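Side-chain contact in probable amidase (Thermus thermophilus, PDB 2DC0), which is a probable amidase, an enzyme of the amidase family built around a mixed beta-sheet with helices packed about it: residues 250-255 with 401-406. Residues are numbered along the deposited sequence; the frame is centred on the assembly and turned at random.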
ATOM      1  N   GLY A 250     -28.013   4.768   6.882  1.00 19.60           N
ATOM      2  CA  GLY A 250     -29.451   4.936   6.927  1.00 18.31           C
ATOM      3  C   GLY A 250     -29.737   5.440   8.333  1.00 19.06           C
ATOM      4  O   GLY A 250     -28.974   5.153   9.251  1.00 17.04           O
ATOM      5  N   VAL A 251     -30.816   6.196   8.509  1.00 19.42           N
ATOM      6  CA  VAL A 251     -31.177   6.743   9.822  1.00 20.39           C
ATOM      7  C   VAL A 251     -31.143   5.750  10.993  1.00 20.65           C
ATOM      8  O   VAL A 251     -30.635   6.081  12.067  1.00 19.98           O
ATOM      9  CB  VAL A 251     -32.588   7.393   9.782  1.00 22.24           C
ATOM     10  CG1 VAL A 251     -32.999   7.848  11.180  1.00 25.22           C
ATOM     11  CG2 VAL A 251     -32.579   8.594   8.832  1.00 24.77           C
ATOM     12  N   GLU A 252     -31.680   4.547  10.791  1.00 19.73           N
ATOM     13  CA  GLU A 252     -31.716   3.548  11.861  1.00 20.86           C
ATOM     14  C   GLU A 252     -30.353   2.958  12.225  1.00 19.58           C
ATOM     15  O   GLU A 252     -30.088   2.689  13.398  1.00 18.98           O
ATOM     16  CB  GLU A 252     -32.684   2.407  11.512  1.00 21.56           C
ATOM     17  CG  GLU A 252     -34.160   2.812  11.408  1.00 26.15           C
ATOM     18  CD  GLU A 252     -34.641   3.635  12.601  1.00 28.12           C
ATOM     19  OE1 GLU A 252     -34.449   3.203  13.760  1.00 31.03           O
ATOM     20  OE2 GLU A 252     -35.225   4.715  12.378  1.00 27.66           O
ATOM     21  N   VAL A 253     -29.501   2.733  11.231  1.00 18.50           N
ATOM     22  CA  VAL A 253     -28.175   2.190  11.501  1.00 17.58           C
ATOM     23  C   VAL A 253     -27.356   3.292  12.162  1.00 18.12           C
ATOM     24  O   VAL A 253     -26.528   3.032  13.039  1.00 16.20           O
ATOM     25  CB  VAL A 253     -27.501   1.694  10.199  1.00 18.28           C
ATOM     26  CG1 VAL A 253     -26.020   1.417  10.426  1.00 16.12           C
ATOM     27  CG2 VAL A 253     -28.198   0.415   9.729  1.00 18.42           C
ATOM     28  N   ARG A 254     -27.609   4.531  11.755  1.00 17.69           N
ATOM     29  CA  ARG A 254     -26.919   5.671  12.343  1.00 17.26           C
ATOM     30  C   ARG A 254     -27.210   5.681  13.840  1.00 16.58           C
ATOM     31  O   ARG A 254     -26.320   5.904  14.657  1.00 16.21           O
ATOM     32  CB  ARG A 254     -27.436   6.972  11.734  1.00 19.06           C
ATOM     33  CG  ARG A 254     -26.820   8.213  12.339  1.00 22.23           C
ATOM     34  CD  ARG A 254     -25.858   8.818  11.349  1.00 26.40           C
ATOM     35  NE  ARG A 254     -24.490   8.790  11.819  1.00 30.52           N
ATOM     36  CZ  ARG A 254     -23.447   9.086  11.055  1.00 29.59           C
ATOM     37  NH1 ARG A 254     -23.631   9.425   9.782  1.00 28.10           N
ATOM     38  NH2 ARG A 254     -22.226   9.054  11.566  1.00 30.61           N
ATOM     39  N   LYS A 255     -28.471   5.451  14.192  1.00 17.43           N
ATOM     40  CA  LYS A 255     -28.877   5.440  15.594  1.00 19.67           C
ATOM     41  C   LYS A 255     -28.237   4.287  16.361  1.00 17.85           C
ATOM     42  O   LYS A 255     -27.768   4.466  17.488  1.00 16.59           O
ATOM     43  CB  LYS A 255     -30.407   5.371  15.694  1.00 22.62           C
ATOM     44  CG  LYS A 255     -31.085   6.644  15.175  1.00 28.21           C
ATOM     45  CD  LYS A 255     -32.573   6.455  14.895  1.00 31.85           C
ATOM     46  CE  LYS A 255     -33.365   6.150  16.156  1.00 34.18           C
ATOM     47  NZ  LYS A 255     -34.822   6.069  15.835  1.00 38.86           N
ATOM     48  N   ALA A 401     -26.011  -5.037  15.877  1.00 17.42           N
ATOM     49  CA  ALA A 401     -27.350  -4.473  16.026  1.00 18.77           C
ATOM     50  C   ALA A 401     -28.405  -5.170  15.166  1.00 17.71           C
ATOM     51  O   ALA A 401     -28.093  -6.059  14.367  1.00 15.36           O
ATOM     52  CB  ALA A 401     -27.316  -2.978  15.702  1.00 19.46           C
ATOM     53  N   LYS A 402     -29.653  -4.746  15.347  1.00 18.10           N
ATOM     54  CA  LYS A 402     -30.803  -5.287  14.621  1.00 20.24           C
ATOM     55  C   LYS A 402     -31.689  -4.134  14.153  1.00 20.18           C
ATOM     56  O   LYS A 402     -31.977  -3.218  14.920  1.00 19.04           O
ATOM     57  CB  LYS A 402     -31.648  -6.183  15.533  1.00 23.88           C
ATOM     58  CG  LYS A 402     -30.953  -7.405  16.096  1.00 30.12           C
ATOM     59  CD  LYS A 402     -30.836  -8.514  15.065  1.00 32.97           C
ATOM     60  CE  LYS A 402     -30.349  -9.808  15.712  1.00 35.81           C
ATOM     61  NZ  LYS A 402     -30.192 -10.921  14.727  1.00 36.55           N
ATOM     62  N   VAL A 403     -32.119  -4.185  12.897  1.00 20.05           N
ATOM     63  CA  VAL A 403     -32.995  -3.165  12.332  1.00 18.79           C
ATOM     64  C   VAL A 403     -34.024  -3.924  11.495  1.00 20.03           C
ATOM     65  O   VAL A 403     -33.664  -4.761  10.664  1.00 18.17           O
ATOM     66  CB  VAL A 403     -32.204  -2.158  11.446  1.00 19.07           C
ATOM     67  CG1 VAL A 403     -33.158  -1.184  10.760  1.00 16.05           C
ATOM     68  CG2 VAL A 403     -31.217  -1.383  12.307  1.00 19.40           C
ATOM     69  N   GLU A 404     -35.302  -3.644  11.731  1.00 19.58           N
ATOM     70  CA  GLU A 404     -36.377  -4.329  11.020  1.00 20.02           C
ATOM     71  C   GLU A 404     -36.358  -5.833  11.320  1.00 21.06           C
ATOM     72  O   GLU A 404     -36.691  -6.653  10.464  1.00 20.99           O
ATOM     73  CB  GLU A 404     -36.266  -4.079   9.510  1.00 19.69           C
ATOM     74  CG  GLU A 404     -36.708  -2.673   9.094  1.00 20.09           C
ATOM     75  CD  GLU A 404     -36.394  -2.348   7.642  1.00 20.51           C
ATOM     76  OE1 GLU A 404     -36.350  -3.277   6.810  1.00 18.53           O
ATOM     77  OE2 GLU A 404     -36.207  -1.153   7.326  1.00 22.23           O
ATOM     78  N   GLY A 405     -35.732  -6.094  12.530  1.00 19.43           N
ATOM     79  CA  GLY A 405     -35.560  -7.476  12.957  1.00 19.17           C
ATOM     80  C   GLY A 405     -34.464  -8.179  12.176  1.00 19.42           C
ATOM     81  O   GLY A 405     -34.308  -9.400  12.262  1.00 20.81           O
HETATM   82  N   MSE A 406     -33.652  -7.208  11.303  1.00 20.26           N
HETATM   83  CA  MSE A 406     -32.586  -7.852  10.506  1.00 19.19           C
HETATM   84  C   MSE A 406     -31.222  -7.542  11.099  1.00 17.62           C
HETATM   85  O   MSE A 406     -31.033  -6.508  11.740  1.00 14.80           O
HETATM   86  CB  MSE A 406     -32.657  -7.353   9.065  1.00 19.96           C
HETATM   87  CG  MSE A 406     -33.946  -7.741   8.365  1.00 22.49           C
HETATM   88 SE   MSE A 406     -34.082  -9.662   8.136  1.00 27.76          SE
HETATM   89  CE  MSE A 406     -32.769  -9.843   6.716  1.00 23.42           C
TER
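Val403 sets CG1 anti to its backbone N (chi1 175°), and Glu252 turns CG back beside its own N (chi1 -65°), so that a methyl of the valine and the root of the glutamate chain come together. Val403 CG1 lies 3.7 Å from Glu252 CB, and its other methyl, CG2, stays 4.1 Å from that same CB; the two side chains pass at a slant. Only the methylenes of Glu252 take part. Its chain bends at chi2 (-49°), and the carboxylate turns to Lys255, one helical turn on, where Glu252 OE1 and Lys255 NZ form a salt bridge of 3.6 Å at the surface. Glutamate suits such an edge, with an aliphatic stem for the valine and a charged end for the outside. Deeper in, Val253 adds a looser apolar contact, its CG2 4.4 Å from Val403 CG2, and both valines also rest on Val408 of strand 406-413.

The contact thus sets the first turn of helix 251-263, which follows the N-cap residue Gly250, against the end of strand 395-403, where a type I' turn from Val403 to Met406 links it to strand 406-413 as a beta hairpin. The turn needs positive phi at both Glu404 and Gly405, which a glycine accepts readily. With no hydrogen bond or salt bridge between the segments, the chemistry implies a small hydrophobic junction, probably held by van der Waals packing and burial of the apolar groups, with the Glu252-Lys255 pair lying at its exposed rim.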